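Local coordinates for pili retraction protein PilT (Thermus thermophilus, PDB 5FL3) that probably hydrolyses ATP as a secretion-type P-loop ATPase, and is thought to power the retraction of pili, at residues M215-Q229 / F253-L266. Numbering follows the deposited sequence.
Sequences MRDRETVEAALMAAQ and FFPLHEHRQVRVLL
Arg218 starts over one face of the Phe254 ring and ends at Glu258. Its CB sits beside the backbone O of Phe253, 3.5 Å away. Its CG turns over the Phe254 ring in a CH-pi contact, 3.9 Å from the ring centroid. This placement follows from chi1 of 162°, which sets CG opposite the backbone N, and from a bend at chi2. NE lies beyond the ring rim, nearest CD2 of Phe254. The guanidinium, past the rim, has CE2 of the ring over the centre of one face; the two planes are 59° apart. At the tip NH2 makes a salt bridge to Glu258, with weak bonds to OE1 at 3.1 Å and to OE2 at 3.4 Å. NH1 pairs with the carboxylate of Glu222, one turn along the helix. With an alanine here, that face of Phe254 would probably lose its cover, and Glu222 and Glu258, whose oxygens come close, would be left without the positive charge between them.

The opposite face of Phe254 is covered by Val262 CG2, and Glu222 CB meets the ring edge. Helices 218-230 and 259-269 belong to the P-loop ATPase domain, where the strands 209-212 and 233-238 flanking the first helix lie side by side and parallel, a beta-alpha-beta crossover. The axes of 218-229 and 259-266 are inclined at 42° and come within 10.5 Å.

Val221 reaches both aromatic rings. Its CG2 rests over a face of Phe253, 4.0 Å from the centroid, and its CG1 touches the edge of Phe254. Further along, Leu265 CD2 packs against Leu225 CB at 3.6 Å. Leu265 CD1 lies by the amide of Gln229, whose NE2 bonds to Glu268. Leu225 CD2 meets Leu266 CD1, and helix 243-251 adds Ile250 against Val221 and Leu266.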
ATOM      1  N   MET A 215      -5.997  -6.555  -6.057  1.00 44.28           N
ATOM      2  CA  MET A 215      -6.829  -7.255  -7.037  1.00 46.01           C
ATOM      3  C   MET A 215      -5.945  -8.044  -8.003  1.00 47.57           C
ATOM      4  O   MET A 215      -5.143  -7.471  -8.731  1.00 54.46           O
ATOM      5  CB  MET A 215      -7.697  -6.270  -7.816  1.00 40.63           C
ATOM      6  CG  MET A 215      -8.515  -5.335  -6.945  1.00 42.88           C
ATOM      7  SD  MET A 215      -9.352  -4.011  -7.875  1.00 47.02           S
ATOM      8  CE  MET A 215      -8.043  -3.490  -8.994  1.00 42.23           C
ATOM      9  N   ARG A 216      -6.091  -9.356  -8.016  1.00 47.73           N
ATOM     10  CA  ARG A 216      -5.170 -10.207  -8.767  1.00 58.06           C
ATOM     11  C   ARG A 216      -5.933 -10.988  -9.847  1.00 54.97           C
ATOM     12  O   ARG A 216      -5.410 -11.301 -10.907  1.00 57.57           O
ATOM     13  CB  ARG A 216      -4.426 -11.139  -7.795  1.00 54.85           C
ATOM     14  CG  ARG A 216      -4.155 -10.471  -6.424  1.00 56.20           C
ATOM     15  CD  ARG A 216      -3.584 -11.415  -5.356  1.00 55.86           C
ATOM     16  NE  ARG A 216      -2.147 -11.615  -5.513  1.00 62.78           N
ATOM     17  CZ  ARG A 216      -1.574 -12.803  -5.697  1.00 69.45           C
ATOM     18  NH1 ARG A 216      -2.331 -13.901  -5.729  1.00 73.64           N
ATOM     19  NH2 ARG A 216      -0.249 -12.899  -5.846  1.00 53.15           N
ATOM     20  N   ASP A 217      -7.195 -11.259  -9.557  1.00 54.57           N
ATOM     21  CA  ASP A 217      -8.113 -11.928 -10.458  1.00 52.69           C
ATOM     22  C   ASP A 217      -8.834 -10.972 -11.383  1.00 49.61           C
ATOM     23  O   ASP A 217      -8.958  -9.791 -11.086  1.00 53.18           O
ATOM     24  CB  ASP A 217      -9.166 -12.675  -9.646  1.00 48.23           C
ATOM     25  CG  ASP A 217      -8.602 -13.853  -8.951  1.00 54.52           C
ATOM     26  OD1 ASP A 217      -7.816 -14.568  -9.597  1.00 61.61           O
ATOM     27  OD2 ASP A 217      -8.937 -14.076  -7.767  1.00 64.17           O
ATOM     28  N   ARG A 218      -9.356 -11.493 -12.479  1.00 44.77           N
ATOM     29  CA  ARG A 218     -10.393 -10.784 -13.202  1.00 47.56           C
ATOM     30  C   ARG A 218     -11.651 -10.773 -12.321  1.00 49.24           C
ATOM     31  O   ARG A 218     -12.423  -9.796 -12.295  1.00 41.21           O
ATOM     32  CB  ARG A 218     -10.657 -11.452 -14.545  1.00 47.47           C
ATOM     33  CG  ARG A 218     -11.961 -11.081 -15.174  1.00 50.09           C
ATOM     34  CD  ARG A 218     -12.601 -12.288 -15.816  1.00 60.20           C
ATOM     35  NE  ARG A 218     -13.737 -11.874 -16.628  1.00 66.97           N
ATOM     36  CZ  ARG A 218     -14.946 -11.646 -16.130  1.00 68.17           C
ATOM     37  NH1 ARG A 218     -15.150 -11.823 -14.826  1.00 63.76           N
ATOM     38  NH2 ARG A 218     -15.943 -11.256 -16.928  1.00 61.46           N
ATOM     39  N   GLU A 219     -11.824 -11.874 -11.591  1.00 47.34           N
ATOM     40  CA  GLU A 219     -12.981 -12.087 -10.732  1.00 45.82           C
ATOM     41  C   GLU A 219     -13.045 -11.004  -9.669  1.00 44.29           C
ATOM     42  O   GLU A 219     -14.078 -10.348  -9.496  1.00 46.46           O
ATOM     43  CB  GLU A 219     -12.927 -13.471 -10.071  1.00 47.50           C
ATOM     44  CG  GLU A 219     -13.167 -14.667 -11.002  1.00 57.02           C
ATOM     45  CD  GLU A 219     -12.022 -14.941 -11.988  1.00 62.41           C
ATOM     46  OE1 GLU A 219     -10.873 -14.533 -11.716  1.00 59.48           O
ATOM     47  OE2 GLU A 219     -12.276 -15.578 -13.037  1.00 64.87           O
ATOM     48  N   THR A 220     -11.932 -10.819  -8.967  1.00 43.69           N
ATOM     49  CA  THR A 220     -11.809  -9.772  -7.962  1.00 38.25           C
ATOM     50  C   THR A 220     -11.906  -8.356  -8.551  1.00 40.40           C
ATOM     51  O   THR A 220     -12.529  -7.478  -7.952  1.00 39.75           O
ATOM     52  CB  THR A 220     -10.495  -9.909  -7.205  1.00 36.50           C
ATOM     53  OG1 THR A 220     -10.393 -11.243  -6.694  1.00 39.92           O
ATOM     54  CG2 THR A 220     -10.455  -8.950  -6.056  1.00 33.59           C
ATOM     55  N   VAL A 221     -11.305  -8.122  -9.718  1.00 39.75           N
ATOM     56  CA  VAL A 221     -11.357  -6.786 -10.319  1.00 39.49           C
ATOM     57  C   VAL A 221     -12.801  -6.456 -10.686  1.00 38.34           C
ATOM     58  O   VAL A 221     -13.291  -5.352 -10.416  1.00 33.41           O
ATOM     59  CB  VAL A 221     -10.429  -6.663 -11.582  1.00 42.52           C
ATOM     60  CG1 VAL A 221     -10.743  -5.415 -12.392  1.00 34.12           C
ATOM     61  CG2 VAL A 221      -8.970  -6.662 -11.177  1.00 42.30           C
ATOM     62  N   GLU A 222     -13.490  -7.421 -11.287  1.00 41.08           N
ATOM     63  CA  GLU A 222     -14.877  -7.207 -11.696  1.00 40.22           C
ATOM     64  C   GLU A 222     -15.771  -6.988 -10.474  1.00 38.44           C
ATOM     65  O   GLU A 222     -16.629  -6.098 -10.472  1.00 37.00           O
ATOM     66  CB  GLU A 222     -15.393  -8.388 -12.525  1.00 43.95           C
ATOM     67  CG  GLU A 222     -16.736  -8.117 -13.216  1.00 48.72           C
ATOM     68  CD  GLU A 222     -17.161  -9.231 -14.167  1.00 49.54           C
ATOM     69  OE1 GLU A 222     -16.845 -10.398 -13.883  1.00 54.26           O
ATOM     70  OE2 GLU A 222     -17.806  -8.946 -15.200  1.00 53.89           O
ATOM     71  N   ALA A 223     -15.554  -7.799  -9.438  1.00 35.83           N
ATOM     72  CA  ALA A 223     -16.375  -7.741  -8.240  1.00 33.52           C
ATOM     73  C   ALA A 223     -16.213  -6.385  -7.602  1.00 36.29           C
ATOM     74  O   ALA A 223     -17.193  -5.764  -7.179  1.00 37.99           O
ATOM     75  CB  ALA A 223     -15.997  -8.844  -7.261  1.00 29.34           C
ATOM     76  N   ALA A 224     -14.967  -5.922  -7.552  1.00 35.50           N
ATOM     77  CA  ALA A 224     -14.666  -4.630  -6.963  1.00 32.07           C
ATOM     78  C   ALA A 224     -15.317  -3.498  -7.763  1.00 30.55           C
ATOM     79  O   ALA A 224     -15.835  -2.554  -7.184  1.00 30.25           O
ATOM     80  CB  ALA A 224     -13.184  -4.435  -6.866  1.00 28.50           C
ATOM     81  N   LEU A 225     -15.293  -3.596  -9.088  1.00 32.15           N
ATOM     82  CA  LEU A 225     -15.892  -2.561  -9.927  1.00 32.12           C
ATOM     83  C   LEU A 225     -17.383  -2.494  -9.684  1.00 35.86           C
ATOM     84  O   LEU A 225     -17.944  -1.398  -9.501  1.00 30.60           O
ATOM     85  CB  LEU A 225     -15.619  -2.816 -11.401  1.00 30.10           C
ATOM     86  CG  LEU A 225     -14.200  -2.509 -11.876  1.00 31.00           C
ATOM     87  CD1 LEU A 225     -13.918  -3.277 -13.141  1.00 32.99           C
ATOM     88  CD2 LEU A 225     -14.017  -1.040 -12.128  1.00 29.68           C
ATOM     89  N   MET A 226     -18.009  -3.677  -9.682  1.00 35.04           N
ATOM     90  CA  MET A 226     -19.446  -3.820  -9.452  1.00 35.71           C
ATOM     91  C   MET A 226     -19.860  -3.241  -8.089  1.00 39.56           C
ATOM     92  O   MET A 226     -20.807  -2.446  -7.985  1.00 37.15           O
ATOM     93  CB  MET A 226     -19.845  -5.291  -9.547  1.00 36.95           C
ATOM     94  CG  MET A 226     -19.715  -5.902 -10.956  1.00 40.07           C
ATOM     95  SD  MET A 226     -20.697  -5.006 -12.202  1.00 48.83           S
ATOM     96  CE  MET A 226     -22.358  -5.232 -11.550  1.00 48.75           C
ATOM     97  N   ALA A 227     -19.127  -3.644  -7.053  1.00 34.51           N
ATOM     98  CA  ALA A 227     -19.310  -3.117  -5.717  1.00 34.33           C
ATOM     99  C   ALA A 227     -19.293  -1.581  -5.744  1.00 37.44           C
ATOM    100  O   ALA A 227     -20.128  -0.929  -5.106  1.00 39.37           O
ATOM    101  CB  ALA A 227     -18.237  -3.668  -4.794  1.00 31.55           C
ATOM    102  N   ALA A 228     -18.364  -1.009  -6.505  1.00 35.41           N
ATOM    103  CA  ALA A 228     -18.272   0.450  -6.659  1.00 39.07           C
ATOM    104  C   ALA A 228     -19.458   1.013  -7.439  1.00 38.08           C
ATOM    105  O   ALA A 228     -19.922   2.109  -7.187  1.00 38.29           O
ATOM    106  CB  ALA A 228     -16.966   0.835  -7.359  1.00 32.03           C
ATOM    107  N   GLN A 229     -19.920   0.255  -8.417  1.00 44.19           N
ATOM    108  CA  GLN A 229     -21.039   0.663  -9.247  1.00 43.66           C
ATOM    109  C   GLN A 229     -22.317   0.681  -8.436  1.00 42.99           C
ATOM    110  O   GLN A 229     -23.189   1.512  -8.639  1.00 39.75           O
ATOM    111  CB  GLN A 229     -21.185  -0.292 -10.417  1.00 41.03           C
ATOM    112  CG  GLN A 229     -22.141   0.181 -11.460  1.00 48.75           C
ATOM    113  CD  GLN A 229     -22.426  -0.900 -12.464  1.00 51.15           C
ATOM    114  OE1 GLN A 229     -22.710  -2.044 -12.094  1.00 53.14           O
ATOM    115  NE2 GLN A 229     -22.320  -0.561 -13.743  1.00 50.15           N
ATOM    116  N   PHE A 253      -7.390  -7.288 -17.958  1.00 42.14           N
ATOM    117  CA  PHE A 253      -7.780  -8.451 -17.167  1.00 48.91           C
ATOM    118  C   PHE A 253      -8.883  -9.261 -17.859  1.00 52.21           C
ATOM    119  O   PHE A 253      -9.135 -10.409 -17.498  1.00 54.14           O
ATOM    120  CB  PHE A 253      -8.268  -8.031 -15.784  1.00 48.08           C
ATOM    121  CG  PHE A 253      -7.212  -8.034 -14.739  1.00 46.72           C
ATOM    122  CD1 PHE A 253      -6.746  -9.225 -14.221  1.00 45.32           C
ATOM    123  CD2 PHE A 253      -6.691  -6.841 -14.260  1.00 43.65           C
ATOM    124  CE1 PHE A 253      -5.770  -9.231 -13.246  1.00 47.85           C
ATOM    125  CE2 PHE A 253      -5.722  -6.840 -13.282  1.00 41.56           C
ATOM    126  CZ  PHE A 253      -5.258  -8.034 -12.776  1.00 46.69           C
ATOM    127  N   PHE A 254      -9.542  -8.662 -18.844  1.00 48.80           N
ATOM    128  CA  PHE A 254     -10.734  -9.265 -19.425  1.00 56.54           C
ATOM    129  C   PHE A 254     -10.523  -9.800 -20.837  1.00 59.64           C
ATOM    130  O   PHE A 254      -9.611  -9.372 -21.546  1.00 57.37           O
ATOM    131  CB  PHE A 254     -11.880  -8.248 -19.411  1.00 49.49           C
ATOM    132  CG  PHE A 254     -12.324  -7.886 -18.029  1.00 54.61           C
ATOM    133  CD1 PHE A 254     -11.591  -6.984 -17.259  1.00 51.25           C
ATOM    134  CD2 PHE A 254     -13.442  -8.484 -17.469  1.00 52.45           C
ATOM    135  CE1 PHE A 254     -11.984  -6.667 -15.963  1.00 48.60           C
ATOM    136  CE2 PHE A 254     -13.841  -8.173 -16.170  1.00 51.54           C
ATOM    137  CZ  PHE A 254     -13.111  -7.263 -15.416  1.00 47.35           C
ATOM    138  N   PRO A 255     -11.346 -10.780 -21.229  1.00 61.52           N
ATOM    139  CA  PRO A 255     -11.394 -11.141 -22.644  1.00 61.13           C
ATOM    140  C   PRO A 255     -11.720  -9.935 -23.516  1.00 57.46           C
ATOM    141  O   PRO A 255     -12.476  -9.058 -23.129  1.00 59.98           O
ATOM    142  CB  PRO A 255     -12.493 -12.205 -22.692  1.00 65.66           C
ATOM    143  CG  PRO A 255     -12.363 -12.894 -21.350  1.00 68.77           C
ATOM    144  CD  PRO A 255     -12.031 -11.771 -20.379  1.00 64.59           C
ATOM    145  N   LEU A 256     -11.116  -9.907 -24.697  1.00 62.77           N
ATOM    146  CA  LEU A 256     -11.177  -8.777 -25.618  1.00 57.49           C
ATOM    147  C   LEU A 256     -12.599  -8.354 -25.991  1.00 62.18           C
ATOM    148  O   LEU A 256     -12.875  -7.159 -26.167  1.00 61.62           O
ATOM    149  CB  LEU A 256     -10.398  -9.123 -26.884  1.00 57.51           C
ATOM    150  CG  LEU A 256      -9.794  -7.957 -27.662  1.00 62.01           C
ATOM    151  CD1 LEU A 256      -8.747  -8.562 -28.562  1.00 65.60           C
ATOM    152  CD2 LEU A 256     -10.819  -7.155 -28.479  1.00 58.44           C
ATOM    153  N   HIS A 257     -13.497  -9.329 -26.137  1.00 61.90           N
ATOM    154  CA  HIS A 257     -14.861  -9.033 -26.570  1.00 61.64           C
ATOM    155  C   HIS A 257     -15.683  -8.325 -25.484  1.00 61.04           C
ATOM    156  O   HIS A 257     -16.735  -7.755 -25.770  1.00 58.96           O
ATOM    157  CB  HIS A 257     -15.570 -10.319 -27.028  1.00 66.68           C
ATOM    158  CG  HIS A 257     -15.790 -11.323 -25.940  1.00 65.07           C
ATOM    159  ND1 HIS A 257     -14.767 -12.065 -25.387  1.00 70.70           N
ATOM    160  CD2 HIS A 257     -16.924 -11.722 -25.311  1.00 62.93           C
ATOM    161  CE1 HIS A 257     -15.260 -12.870 -24.460  1.00 65.71           C
ATOM    162  NE2 HIS A 257     -16.566 -12.681 -24.394  1.00 57.97           N
ATOM    163  N   GLU A 258     -15.191  -8.342 -24.248  1.00 62.04           N
ATOM    164  CA  GLU A 258     -15.863  -7.666 -23.137  1.00 61.77           C
ATOM    165  C   GLU A 258     -15.399  -6.223 -22.918  1.00 62.76           C
ATOM    166  O   GLU A 258     -16.043  -5.467 -22.186  1.00 60.10           O
ATOM    167  CB  GLU A 258     -15.650  -8.436 -21.841  1.00 54.46           C
ATOM    168  CG  GLU A 258     -16.240  -9.804 -21.823  1.00 58.57           C
ATOM    169  CD  GLU A 258     -16.237 -10.378 -20.430  1.00 65.96           C
ATOM    170  OE1 GLU A 258     -16.545  -9.615 -19.485  1.00 67.82           O
ATOM    171  OE2 GLU A 258     -15.918 -11.579 -20.273  1.00 68.86           O
ATOM    172  N   HIS A 259     -14.296  -5.843 -23.558  1.00 56.50           N
ATOM    173  CA  HIS A 259     -13.602  -4.604 -23.212  1.00 57.05           C
ATOM    174  C   HIS A 259     -14.416  -3.314 -23.205  1.00 56.20           C
ATOM    175  O   HIS A 259     -14.166  -2.453 -22.352  1.00 57.65           O
ATOM    176  CB  HIS A 259     -12.393  -4.416 -24.128  1.00 53.98           C
ATOM    177  CG  HIS A 259     -11.230  -5.279 -23.755  1.00 49.65           C
ATOM    178  ND1 HIS A 259      -9.956  -5.078 -24.243  1.00 52.52           N
ATOM    179  CD2 HIS A 259     -11.150  -6.341 -22.921  1.00 51.64           C
ATOM    180  CE1 HIS A 259      -9.145  -5.987 -23.735  1.00 49.34           C
ATOM    181  NE2 HIS A 259      -9.844  -6.766 -22.931  1.00 49.12           N
ATOM    182  N   ARG A 260     -15.379  -3.124 -24.099  1.00 53.29           N
ATOM    183  CA  ARG A 260     -16.045  -1.832 -23.997  1.00 58.03           C
ATOM    184  C   ARG A 260     -17.090  -1.860 -22.869  1.00 54.50           C
ATOM    185  O   ARG A 260     -17.461  -0.815 -22.337  1.00 54.34           O
ATOM    186  CB  ARG A 260     -16.668  -1.386 -25.316  1.00 64.87           C
ATOM    187  CG  ARG A 260     -17.184   0.066 -25.230  1.00 66.37           C
ATOM    188  CD  ARG A 260     -17.815   0.519 -26.540  1.00 70.62           C
ATOM    189  NE  ARG A 260     -18.877  -0.403 -26.932  1.00 80.61           N
ATOM    190  CZ  ARG A 260     -18.734  -1.292 -27.910  1.00 79.90           C
ATOM    191  NH1 ARG A 260     -17.603  -1.359 -28.596  1.00 73.43           N
ATOM    192  NH2 ARG A 260     -19.711  -2.109 -28.206  1.00 78.68           N
ATOM    193  N   GLN A 261     -17.533  -3.054 -22.474  1.00 55.59           N
ATOM    194  CA  GLN A 261     -18.331  -3.183 -21.256  1.00 52.71           C
ATOM    195  C   GLN A 261     -17.488  -2.727 -20.081  1.00 51.39           C
ATOM    196  O   GLN A 261     -17.932  -1.934 -19.257  1.00 48.98           O
ATOM    197  CB  GLN A 261     -18.816  -4.620 -21.027  1.00 51.70           C
ATOM    198  CG  GLN A 261     -20.014  -5.015 -21.871  1.00 58.25           C
ATOM    199  CD  GLN A 261     -21.121  -3.967 -21.835  1.00 59.28           C
ATOM    200  OE1 GLN A 261     -21.162  -3.068 -22.676  1.00 59.74           O
ATOM    201  NE2 GLN A 261     -22.029  -4.085 -20.865  1.00 58.05           N
ATOM    202  N   VAL A 262     -16.256  -3.222 -20.027  1.00 51.10           N
ATOM    203  CA  VAL A 262     -15.345  -2.889 -18.941  1.00 47.99           C
ATOM    204  C   VAL A 262     -15.051  -1.366 -18.900  1.00 48.40           C
ATOM    205  O   VAL A 262     -15.069  -0.760 -17.821  1.00 44.21           O
ATOM    206  CB  VAL A 262     -14.049  -3.725 -19.055  1.00 48.70           C
ATOM    207  CG1 VAL A 262     -13.173  -3.534 -17.854  1.00 46.52           C
ATOM    208  CG2 VAL A 262     -14.402  -5.196 -19.168  1.00 48.27           C
ATOM    209  N   ARG A 263     -14.833  -0.736 -20.056  1.00 48.40           N
ATOM    210  CA  ARG A 263     -14.644   0.719 -20.084  1.00 44.37           C
ATOM    211  C   ARG A 263     -15.839   1.447 -19.515  1.00 47.56           C
ATOM    212  O   ARG A 263     -15.693   2.379 -18.721  1.00 42.70           O
ATOM    213  CB  ARG A 263     -14.400   1.227 -21.494  1.00 50.53           C
ATOM    214  CG  ARG A 263     -13.129   0.749 -22.101  1.00 54.63           C
ATOM    215  CD  ARG A 263     -12.701   1.667 -23.212  1.00 51.86           C
ATOM    216  NE  ARG A 263     -11.453   1.185 -23.768  1.00 55.06           N
ATOM    217  CZ  ARG A 263     -10.270   1.721 -23.495  1.00 57.53           C
ATOM    218  NH1 ARG A 263     -10.204   2.771 -22.682  1.00 47.79           N
ATOM    219  NH2 ARG A 263      -9.166   1.208 -24.041  1.00 59.01           N
ATOM    220  N   VAL A 264     -17.028   1.032 -19.947  1.00 51.90           N
ATOM    221  CA  VAL A 264     -18.258   1.622 -19.437  1.00 51.93           C
ATOM    222  C   VAL A 264     -18.280   1.475 -17.925  1.00 42.52           C
ATOM    223  O   VAL A 264     -18.451   2.453 -17.200  1.00 46.54           O
ATOM    224  CB  VAL A 264     -19.516   0.977 -20.062  1.00 54.30           C
ATOM    225  CG1 VAL A 264     -20.760   1.368 -19.275  1.00 52.85           C
ATOM    226  CG2 VAL A 264     -19.653   1.388 -21.534  1.00 49.13           C
ATOM    227  N   LEU A 265     -18.052   0.256 -17.460  1.00 43.79           N
ATOM    228  CA  LEU A 265     -18.015  -0.022 -16.032  1.00 44.40           C
ATOM    229  C   LEU A 265     -16.917   0.784 -15.347  1.00 42.63           C
ATOM    230  O   LEU A 265     -17.154   1.410 -14.310  1.00 39.98           O
ATOM    231  CB  LEU A 265     -17.821  -1.517 -15.784  1.00 38.77           C
ATOM    232  CG  LEU A 265     -17.828  -1.997 -14.335  1.00 43.96           C
ATOM    233  CD1 LEU A 265     -19.119  -1.630 -13.614  1.00 39.90           C
ATOM    234  CD2 LEU A 265     -17.601  -3.497 -14.288  1.00 44.48           C
ATOM    235  N   LEU A 266     -15.723   0.789 -15.931  1.00 38.93           N
ATOM    236  CA  LEU A 266     -14.622   1.512 -15.315  1.00 38.12           C
ATOM    237  C   LEU A 266     -14.891   3.023 -15.273  1.00 43.82           C
ATOM    238  O   LEU A 266     -14.750   3.654 -14.218  1.00 42.28           O
ATOM    239  CB  LEU A 266     -13.314   1.216 -16.038  1.00 40.33           C
ATOM    240  CG  LEU A 266     -12.050   1.885 -15.477  1.00 39.85           C
ATOM    241  CD1 LEU A 266     -11.883   1.657 -13.984  1.00 32.91           C
ATOM    242  CD2 LEU A 266     -10.843   1.383 -16.223  1.00 35.14           C
TER